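Local coordinates for protein LIP (Serratia marcescens, PDB 4A1R) that serves as a membrane-bound component of the type VI secretion system, a beta-sandwich lipoprotein of the TssJ family, at residues A[84-87]-A[88-91]; A[111-115]-A[116-120]; A[135-139]-A[140-144]. One frame throughout, in Å; residues are numbered along the deposited sequence.

Interaction 1 (A[84-87]-A[88-91]); sequences QSAL and DARY
Arg90 reaches back round a tight turn to hold the carbonyl of Leu87, and that bond sets the character of this local contact. NH1 of Arg90 lies 2.7 Å from Leu87 O, in the plane of that carbonyl and on one of its lone pairs, while the oxygen sits at the edge of the guanidinium. The same nitrogen also bonds to Ala89 O at 3.1 Å, this time from above the carbonyl plane, although the oxygen again lies close to the plane of the guanidinium. The single nitrogen NH1 thus bridges two peptide carbonyls. The side chain gets there by doubling back: it leaves with CG anti to the carbonyl carbon and folds again at chi2 (-60°), so a residue whose CB points away brings its end home.

Beneath this grip runs a type I beta turn from Ala86 to Ala89, closed by Ala89 N to Ala86 O at 3.1 Å with an N-H...O angle of 161°. The methyl of Ala89 points into the turn, 3.5 Å from Ser85 OG and 4.4 Å from the CB of Ala86. Asp88 folds its carboxylate back beside the turn (chi1 37°), with OD2 in a salt bridge to Arg39.

Further out, Ala86, Asp88 and Ala89 all rest on Leu65 of strand 64-72, and Ser85 pairs through its backbone with Ser8. Arg90 and Tyr91 both face Leu38, a classic beta bulge at the entry to strand 91-96. The loop joins strand 79-84 of the mixed sheet to strand 91-96 of the antiparallel one. Two bonds on NH1 should restrict rotation of the Arg90 guanidinium, and the positive group probably polarises the Leu87 and Ala89 carbonyls it bridges.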
ATOM      1  N   GLN A  84      -2.774  -8.559  -9.293  1.00 28.78           N
ATOM      2  CA  GLN A  84      -1.698  -9.102 -10.116  1.00 33.05           C
ATOM      3  C   GLN A  84      -0.618  -8.083 -10.178  1.00 36.71           C
ATOM      4  O   GLN A  84      -0.876  -6.869 -10.271  1.00 32.87           O
ATOM      5  CB  GLN A  84      -2.182  -9.403 -11.542  1.00 35.65           C
ATOM      6  CG  GLN A  84      -3.121 -10.584 -11.615  1.00 36.14           C
ATOM      7  CD  GLN A  84      -3.465 -10.957 -13.041  1.00 44.92           C
ATOM      8  OE1 GLN A  84      -3.607 -12.132 -13.357  1.00 46.05           O
ATOM      9  NE2 GLN A  84      -3.594  -9.967 -13.906  1.00 32.33           N
ATOM     10  N   SER A  85       0.610  -8.574 -10.104  1.00 35.33           N
ATOM     11  CA  SER A  85       1.756  -7.706 -10.243  1.00 32.35           C
ATOM     12  C   SER A  85       1.996  -7.526 -11.735  1.00 33.70           C
ATOM     13  O   SER A  85       1.153  -7.868 -12.545  1.00 38.56           O
ATOM     14  CB  SER A  85       2.964  -8.274  -9.494  1.00 37.01           C
ATOM     15  OG  SER A  85       4.048  -7.360  -9.543  1.00 39.67           O
ATOM     16  N   ALA A  86       3.118  -6.945 -12.108  1.00 44.21           N
ATOM     17  CA  ALA A  86       3.442  -6.819 -13.519  1.00 39.70           C
ATOM     18  C   ALA A  86       4.937  -6.955 -13.621  1.00 50.05           C
ATOM     19  O   ALA A  86       5.637  -6.842 -12.606  1.00 36.89           O
ATOM     20  CB  ALA A  86       2.972  -5.490 -14.073  1.00 38.48           C
ATOM     21  N   LEU A  87       5.433  -7.214 -14.829  1.00 47.82           N
ATOM     22  CA  LEU A  87       6.841  -7.527 -14.997  1.00 49.28           C
ATOM     23  C   LEU A  87       7.698  -6.399 -14.449  1.00 43.55           C
ATOM     24  O   LEU A  87       8.642  -6.636 -13.692  1.00 47.96           O
ATOM     25  CB  LEU A  87       7.177  -7.794 -16.467  1.00 47.90           C
ATOM     26  CG  LEU A  87       8.362  -8.736 -16.742  1.00 64.45           C
ATOM     27  CD1 LEU A  87       9.705  -8.198 -16.254  1.00 59.53           C
ATOM     28  CD2 LEU A  87       8.119 -10.135 -16.181  1.00 63.37           C
ATOM     29  N   ASP A  88       7.346  -5.173 -14.824  1.00 47.10           N
ATOM     30  CA  ASP A  88       8.126  -3.995 -14.449  1.00 53.48           C
ATOM     31  C   ASP A  88       7.647  -3.302 -13.178  1.00 49.28           C
ATOM     32  O   ASP A  88       8.027  -2.167 -12.905  1.00 48.28           O
ATOM     33  CB  ASP A  88       8.221  -2.995 -15.600  1.00 58.32           C
ATOM     34  CG  ASP A  88       6.954  -2.902 -16.408  1.00 63.66           C
ATOM     35  OD1 ASP A  88       5.885  -3.351 -15.932  1.00 70.16           O
ATOM     36  OD2 ASP A  88       7.045  -2.382 -17.539  1.00 64.56           O
ATOM     37  N   ALA A  89       6.848  -3.999 -12.382  1.00 44.64           N
ATOM     38  CA  ALA A  89       6.453  -3.464 -11.096  1.00 38.02           C
ATOM     39  C   ALA A  89       7.628  -3.563 -10.130  1.00 34.73           C
ATOM     40  O   ALA A  89       8.195  -4.628  -9.971  1.00 37.19           O
ATOM     41  CB  ALA A  89       5.264  -4.221 -10.574  1.00 26.89           C
ATOM     42  N   ARG A  90       7.991  -2.456  -9.486  1.00 32.18           N
ATOM     43  CA  ARG A  90       9.096  -2.458  -8.505  1.00 32.18           C
ATOM     44  C   ARG A  90       8.683  -2.058  -7.076  1.00 28.53           C
ATOM     45  O   ARG A  90       9.401  -2.321  -6.094  1.00 32.21           O
ATOM     46  CB  ARG A  90      10.249  -1.578  -9.003  1.00 32.82           C
ATOM     47  CG  ARG A  90      10.898  -2.065 -10.295  1.00 41.26           C
ATOM     48  CD  ARG A  90      11.474  -3.468 -10.136  1.00 53.67           C
ATOM     49  NE  ARG A  90      12.116  -3.953 -11.363  1.00 68.85           N
ATOM     50  CZ  ARG A  90      11.497  -4.605 -12.351  1.00 73.73           C
ATOM     51  NH1 ARG A  90      10.201  -4.876 -12.288  1.00 55.62           N
ATOM     52  NH2 ARG A  90      12.181  -4.990 -13.421  1.00 76.92           N
ATOM     53  N   TYR A  91       7.539  -1.407  -6.950  1.00 29.53           N
ATOM     54  CA  TYR A  91       7.074  -0.961  -5.618  1.00 28.54           C
ATOM     55  C   TYR A  91       5.552  -1.058  -5.509  1.00 21.19           C
ATOM     56  O   TYR A  91       4.869  -0.893  -6.502  1.00 24.96           O
ATOM     57  CB  TYR A  91       7.484   0.497  -5.379  1.00 30.18           C
ATOM     58  CG  TYR A  91       8.991   0.743  -5.258  1.00 36.92           C
ATOM     59  CD1 TYR A  91       9.645   0.577  -4.037  1.00 37.69           C
ATOM     60  CD2 TYR A  91       9.744   1.162  -6.358  1.00 41.15           C
ATOM     61  CE1 TYR A  91      11.012   0.791  -3.923  1.00 46.91           C
ATOM     62  CE2 TYR A  91      11.108   1.390  -6.253  1.00 41.56           C
ATOM     63  CZ  TYR A  91      11.733   1.198  -5.036  1.00 42.07           C
ATOM     64  OH  TYR A  91      13.086   1.423  -4.909  1.00 61.68           O
TER

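Interaction 2 (A[111-115]-A[116-120]); sequences PLPEP and TETNF
Glu117 curls its side chain back over the residues before it, and its carboxylate takes the backbone N-H of Glu114: OE2 lies 2.9 Å from Glu114 N, with an N-H...O angle of 162°. The donor comes from above the carboxylate plane, 61° out of it. CG of Glu117 stands anti to its own carbonyl carbon (chi1 -47°), and a bend at chi2 swings the carboxylate toward Pro113 and Glu114. The bond is returned through the backbone, where Glu117 N donates to Glu114 O at 2.8 Å, so the two residues are linked in both directions.

Pro113 and Thr118 meet at about a right angle. The methyl CG2 of Thr118 sits 3.7 Å from CG of the proline ring and as near to its CB, while CB of Glu117 lies 4.1 Å from Pro113 CB. Thr118 can make this apolar contact because its hydroxyl is turned another way, into a hydrogen bond with Val6 O near the start of the modelled chain.

The carboxylate of Glu114 runs outward at the surface, its OE1 4.3 Å from Glu117 OE2. That proximity of like charges would probably raise the proton affinity of one of them slightly, whereas the Glu114 N-H should offset part of the cost.

Thr118 N meets Pro115 O at 3.3 Å and, more weakly, Glu114 O, as the chain winds into successive tight turns. Pro113 also packs on Leu131 of strand 130-138. A side-chain-to-backbone bond and a backbone i to i+3 bond thus join the same two residues, Glu114 and Glu117, in the loop leading from strand 107-111 of the sandwich toward strand 130-138.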
ATOM      1  N   PRO A 111       9.166  -2.010  -1.426  1.00 31.20           N
ATOM      2  CA  PRO A 111       9.886  -2.553  -2.569  1.00 31.02           C
ATOM      3  C   PRO A 111       9.489  -3.996  -2.820  1.00 22.78           C
ATOM      4  O   PRO A 111       9.437  -4.806  -1.886  1.00 23.84           O
ATOM      5  CB  PRO A 111      11.369  -2.489  -2.132  1.00 34.43           C
ATOM      6  CG  PRO A 111      11.396  -1.573  -0.950  1.00 35.27           C
ATOM      7  CD  PRO A 111      10.068  -1.784  -0.282  1.00 32.58           C
ATOM      8  N   LEU A 112       9.189  -4.286  -4.081  1.00 29.39           N
ATOM      9  CA  LEU A 112       8.996  -5.647  -4.537  1.00 27.35           C
ATOM     10  C   LEU A 112      10.349  -6.304  -4.781  1.00 36.49           C
ATOM     11  O   LEU A 112      11.334  -5.621  -5.058  1.00 30.89           O
ATOM     12  CB  LEU A 112       8.195  -5.640  -5.825  1.00 29.24           C
ATOM     13  CG  LEU A 112       6.718  -5.372  -5.559  1.00 29.27           C
ATOM     14  CD1 LEU A 112       6.022  -4.736  -6.765  1.00 26.24           C
ATOM     15  CD2 LEU A 112       5.996  -6.641  -5.179  1.00 31.89           C
ATOM     16  N   PRO A 113      10.411  -7.634  -4.681  1.00 38.42           N
ATOM     17  CA  PRO A 113      11.717  -8.258  -4.888  1.00 38.45           C
ATOM     18  C   PRO A 113      12.194  -8.067  -6.317  1.00 45.54           C
ATOM     19  O   PRO A 113      11.372  -7.952  -7.239  1.00 45.33           O
ATOM     20  CB  PRO A 113      11.450  -9.743  -4.615  1.00 40.80           C
ATOM     21  CG  PRO A 113       9.963  -9.909  -4.746  1.00 45.65           C
ATOM     22  CD  PRO A 113       9.385  -8.606  -4.270  1.00 35.05           C
ATOM     23  N   GLU A 114      13.513  -8.002  -6.484  1.00 52.81           N
ATOM     24  CA  GLU A 114      14.137  -8.000  -7.808  1.00 67.78           C
ATOM     25  C   GLU A 114      14.587  -9.418  -8.203  1.00 62.28           C
ATOM     26  O   GLU A 114      14.633 -10.309  -7.344  1.00 54.87           O
ATOM     27  CB  GLU A 114      15.304  -7.003  -7.840  1.00 82.11           C
ATOM     28  CG  GLU A 114      14.934  -5.663  -8.468  1.00 87.17           C
ATOM     29  CD  GLU A 114      15.768  -4.495  -7.967  1.00 83.01           C
ATOM     30  OE1 GLU A 114      16.360  -4.591  -6.865  1.00 77.71           O
ATOM     31  OE2 GLU A 114      15.816  -3.472  -8.685  1.00 74.63           O
ATOM     32  N   PRO A 115      14.897  -9.632  -9.503  1.00 69.53           N
ATOM     33  CA  PRO A 115      15.459 -10.860 -10.082  1.00 67.05           C
ATOM     34  C   PRO A 115      16.252 -11.757  -9.111  1.00 71.45           C
ATOM     35  O   PRO A 115      15.918 -12.938  -8.953  1.00 72.51           O
ATOM     36  CB  PRO A 115      16.390 -10.318 -11.182  1.00 69.34           C
ATOM     37  CG  PRO A 115      16.057  -8.850 -11.319  1.00 67.20           C
ATOM     38  CD  PRO A 115      14.803  -8.600 -10.540  1.00 57.35           C
ATOM     39  N   THR A 116      17.286 -11.200  -8.476  1.00 65.30           N
ATOM     40  CA  THR A 116      18.111 -11.931  -7.507  1.00 64.95           C
ATOM     41  C   THR A 116      17.269 -12.715  -6.511  1.00 69.21           C
ATOM     42  O   THR A 116      17.462 -13.917  -6.317  1.00 73.95           O
ATOM     43  CB  THR A 116      18.987 -10.971  -6.671  1.00 59.00           C
ATOM     44  OG1 THR A 116      19.833 -10.209  -7.534  1.00 77.75           O
ATOM     45  CG2 THR A 116      19.842 -11.746  -5.654  1.00 55.00           C
ATOM     46  N   GLU A 117      16.333 -12.014  -5.882  1.00 62.00           N
ATOM     47  CA  GLU A 117      15.654 -12.520  -4.702  1.00 59.46           C
ATOM     48  C   GLU A 117      14.536 -13.522  -5.035  1.00 60.24           C
ATOM     49  O   GLU A 117      14.084 -14.252  -4.155  1.00 66.61           O
ATOM     50  CB  GLU A 117      15.130 -11.353  -3.854  1.00 67.31           C
ATOM     51  CG  GLU A 117      16.132 -10.230  -3.618  1.00 66.57           C
ATOM     52  CD  GLU A 117      15.465  -8.864  -3.559  1.00 81.64           C
ATOM     53  OE1 GLU A 117      14.803  -8.573  -2.542  1.00 84.38           O
ATOM     54  OE2 GLU A 117      15.599  -8.079  -4.528  1.00 78.57           O
ATOM     55  N   THR A 118      14.103 -13.565  -6.297  1.00 53.76           N
ATOM     56  CA  THR A 118      13.091 -14.543  -6.728  1.00 52.70           C
ATOM     57  C   THR A 118      13.687 -15.587  -7.674  1.00 49.45           C
ATOM     58  O   THR A 118      12.973 -16.301  -8.401  1.00 46.24           O
ATOM     59  CB  THR A 118      11.852 -13.875  -7.353  1.00 55.91           C
ATOM     60  OG1 THR A 118      12.245 -13.053  -8.458  1.00 49.33           O
ATOM     61  CG2 THR A 118      11.138 -13.032  -6.321  1.00 52.88           C
ATOM     62  N   ASN A 119      15.007 -15.680  -7.629  1.00 52.32           N
ATOM     63  CA  ASN A 119      15.756 -16.662  -8.400  1.00 61.77           C
ATOM     64  C   ASN A 119      15.314 -18.111  -8.161  1.00 47.70           C
ATOM     65  O   ASN A 119      15.343 -18.923  -9.091  1.00 50.93           O
ATOM     66  CB  ASN A 119      17.251 -16.520  -8.113  1.00 65.27           C
ATOM     67  CG  ASN A 119      18.103 -16.931  -9.290  1.00 71.50           C
ATOM     68  OD1 ASN A 119      17.981 -16.366 -10.381  1.00 74.40           O
ATOM     69  ND2 ASN A 119      18.976 -17.919  -9.079  1.00 63.27           N
ATOM     70  N   PHE A 120      14.888 -18.414  -6.930  1.00 45.94           N
ATOM     71  CA  PHE A 120      14.534 -19.776  -6.526  1.00 46.24           C
ATOM     72  C   PHE A 120      13.431 -20.448  -7.349  1.00 44.57           C
ATOM     73  O   PHE A 120      13.319 -21.673  -7.340  1.00 39.04           O
ATOM     74  CB  PHE A 120      14.221 -19.858  -5.023  1.00 46.68           C
ATOM     75  CG  PHE A 120      13.053 -19.021  -4.584  1.00 46.53           C
ATOM     76  CD1 PHE A 120      11.751 -19.477  -4.741  1.00 47.14           C
ATOM     77  CD2 PHE A 120      13.258 -17.786  -3.980  1.00 47.97           C
ATOM     78  CE1 PHE A 120      10.668 -18.708  -4.327  1.00 50.89           C
ATOM     79  CE2 PHE A 120      12.185 -17.012  -3.567  1.00 50.53           C
ATOM     80  CZ  PHE A 120      10.885 -17.469  -3.746  1.00 45.28           C
TER

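Interaction 3 (A[135-139]-A[140-144]); sequences IVAGV and SGLRP
Ile135 packs against both Leu142 and Pro144 on one face of a beta hairpin. CG2 of Ile135 touches CD2 of Leu142 at 3.7 Å, and its other branch carries CD1 to 4.0 Å from CB of Pro144; the isoleucine thus spans both neighbours, and Ala137 adds its methyl beside the leucine. The strands pair antiparallel. Val136 and Arg143 form a hydrogen-bonded pair, with Val136 N to Arg143 O at 2.8 Å and nearly straight (177°), and Arg143 N returning to Val136 O at 2.9 Å.

The other face is looser. The Arg143 chain runs alongside Val136, whose CB stands 4.1 Å above the middle of the guanidinium. Arg143 starts with CG between its backbone N and carbonyl carbon (chi1 66°), then extends to NE, covering the valine's apolar surface with a solvent-exposed charged group. Gly138 and Gly141 put no side chain on this face.

A type I turn closes the hairpin through Val139 and Ser140, both exposed. Gly141 N donates to Gly138 O (3.0 Å) and Gly138 N to Gly141 O (2.7 Å); the hydroxyl of Tyr98 also bonds to Gly138 O. Strand 130-138 lies between strands 9-16 and 141-144, while Ile135 and Leu142 press on Ile108 of strand 107-111 and Leu142 on Val94 and Ala96, filling the interior between the two sheets.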
ATOM      1  N   ILE A 135       0.118  -4.820   7.070  1.00 26.55           N
ATOM      2  CA  ILE A 135       0.193  -3.371   7.327  1.00 27.66           C
ATOM      3  C   ILE A 135      -0.788  -3.018   8.436  1.00 26.91           C
ATOM      4  O   ILE A 135      -1.919  -3.543   8.498  1.00 26.61           O
ATOM      5  CB  ILE A 135      -0.147  -2.521   6.066  1.00 29.72           C
ATOM      6  CG1 ILE A 135       0.704  -2.927   4.859  1.00 31.48           C
ATOM      7  CG2 ILE A 135      -0.023  -1.011   6.326  1.00 27.10           C
ATOM      8  CD1 ILE A 135       2.203  -2.769   5.052  1.00 32.35           C
ATOM      9  N   VAL A 136      -0.371  -2.130   9.329  1.00 25.54           N
ATOM     10  CA  VAL A 136      -1.315  -1.584  10.298  1.00 24.92           C
ATOM     11  C   VAL A 136      -1.558  -0.094   9.998  1.00 29.46           C
ATOM     12  O   VAL A 136      -0.601   0.681   9.823  1.00 28.03           O
ATOM     13  CB  VAL A 136      -0.823  -1.739  11.746  1.00 36.44           C
ATOM     14  CG1 VAL A 136      -1.860  -1.166  12.713  1.00 31.76           C
ATOM     15  CG2 VAL A 136      -0.554  -3.211  12.061  1.00 31.71           C
ATOM     16  N   ALA A 137      -2.831   0.289   9.902  1.00 27.35           N
ATOM     17  CA  ALA A 137      -3.215   1.721   9.926  1.00 24.00           C
ATOM     18  C   ALA A 137      -3.359   2.128  11.400  1.00 23.55           C
ATOM     19  O   ALA A 137      -4.364   1.857  12.058  1.00 29.53           O
ATOM     20  CB  ALA A 137      -4.514   1.950   9.162  1.00 24.73           C
ATOM     21  N   GLY A 138      -2.308   2.746  11.927  1.00 27.61           N
ATOM     22  CA  GLY A 138      -2.281   3.082  13.330  1.00 29.07           C
ATOM     23  C   GLY A 138      -2.617   4.549  13.511  1.00 38.70           C
ATOM     24  O   GLY A 138      -2.697   5.322  12.539  1.00 30.54           O
ATOM     25  N   VAL A 139      -2.802   4.932  14.765  1.00 35.68           N
ATOM     26  CA  VAL A 139      -3.072   6.314  15.131  1.00 35.00           C
ATOM     27  C   VAL A 139      -2.049   7.273  14.514  1.00 33.43           C
ATOM     28  O   VAL A 139      -2.408   8.345  14.063  1.00 39.91           O
ATOM     29  CB  VAL A 139      -3.150   6.451  16.680  1.00 44.39           C
ATOM     30  CG1 VAL A 139      -3.044   7.896  17.128  1.00 43.63           C
ATOM     31  CG2 VAL A 139      -4.447   5.847  17.203  1.00 38.61           C
ATOM     32  N   SER A 140      -0.777   6.898  14.476  1.00 37.38           N
ATOM     33  CA  SER A 140       0.235   7.802  13.947  1.00 32.57           C
ATOM     34  C   SER A 140       0.514   7.608  12.454  1.00 22.34           C
ATOM     35  O   SER A 140       1.285   8.349  11.878  1.00 27.97           O
ATOM     36  CB  SER A 140       1.532   7.726  14.773  1.00 34.86           C
ATOM     37  OG  SER A 140       2.208   6.474  14.609  1.00 43.24           O
ATOM     38  N   GLY A 141      -0.124   6.628  11.814  1.00 26.74           N
ATOM     39  CA  GLY A 141       0.184   6.372  10.409  1.00 18.41           C
ATOM     40  C   GLY A 141       0.228   4.889  10.082  1.00 18.12           C
ATOM     41  O   GLY A 141      -0.110   4.033  10.900  1.00 23.85           O
ATOM     42  N   LEU A 142       0.617   4.607   8.855  1.00 22.86           N
ATOM     43  CA  LEU A 142       0.702   3.243   8.378  1.00 23.86           C
ATOM     44  C   LEU A 142       2.057   2.696   8.803  1.00 25.04           C
ATOM     45  O   LEU A 142       3.079   3.414   8.705  1.00 23.38           O
ATOM     46  CB  LEU A 142       0.709   3.225   6.850  1.00 21.00           C
ATOM     47  CG  LEU A 142      -0.580   3.575   6.102  1.00 21.58           C
ATOM     48  CD1 LEU A 142      -0.278   4.060   4.709  1.00 24.62           C
ATOM     49  CD2 LEU A 142      -1.548   2.394   6.078  1.00 22.53           C
ATOM     50  N   ARG A 143       2.085   1.423   9.192  1.00 26.52           N
ATOM     51  CA  ARG A 143       3.369   0.766   9.362  1.00 31.53           C
ATOM     52  C   ARG A 143       3.284  -0.730   9.007  1.00 27.60           C
ATOM     53  O   ARG A 143       2.290  -1.398   9.313  1.00 26.20           O
ATOM     54  CB  ARG A 143       3.872   0.945  10.776  1.00 31.21           C
ATOM     55  CG  ARG A 143       3.011   0.239  11.787  1.00 35.73           C
ATOM     56  CD  ARG A 143       3.534   0.388  13.204  1.00 42.55           C
ATOM     57  NE  ARG A 143       2.895  -0.618  14.044  1.00 39.80           N
ATOM     58  CZ  ARG A 143       1.741  -0.456  14.679  1.00 41.27           C
ATOM     59  NH1 ARG A 143       1.086   0.704  14.616  1.00 43.71           N
ATOM     60  NH2 ARG A 143       1.254  -1.457  15.393  1.00 44.46           N
ATOM     61  N   PRO A 144       4.324  -1.235   8.354  1.00 39.94           N
ATOM     62  CA  PRO A 144       4.381  -2.693   8.184  1.00 43.23           C
ATOM     63  C   PRO A 144       4.586  -3.406   9.529  1.00 46.10           C
ATOM     64  O   PRO A 144       5.163  -2.822  10.446  1.00 44.72           O
ATOM     65  CB  PRO A 144       5.549  -2.899   7.219  1.00 41.92           C
ATOM     66  CG  PRO A 144       6.330  -1.620   7.223  1.00 49.01           C
ATOM     67  CD  PRO A 144       5.383  -0.521   7.611  1.00 36.50           C
TER

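In the fold
Along the chain the three contacts come in series, 84-91, then 111-120, then 135-144. Interactions 1 and 2 are neighbours, their centres about 11 Å apart at one end of the sandwich: Arg90 O and Leu112 N, 2.8 Å apart, probably hydrogen-bond where strands 91-96 and 107-111 lie adjacent in the antiparallel sheet. Interaction 3 belongs to the other, mixed sheet, at its edge, with its centre about 24 Å from that of interaction 1 and 26 Å from that of interaction 2. The loop beyond 111-120 leads into strand 130-138, so interactions 1 and 2 both lie on connections between the sheets, whereas interaction 3 turns within one.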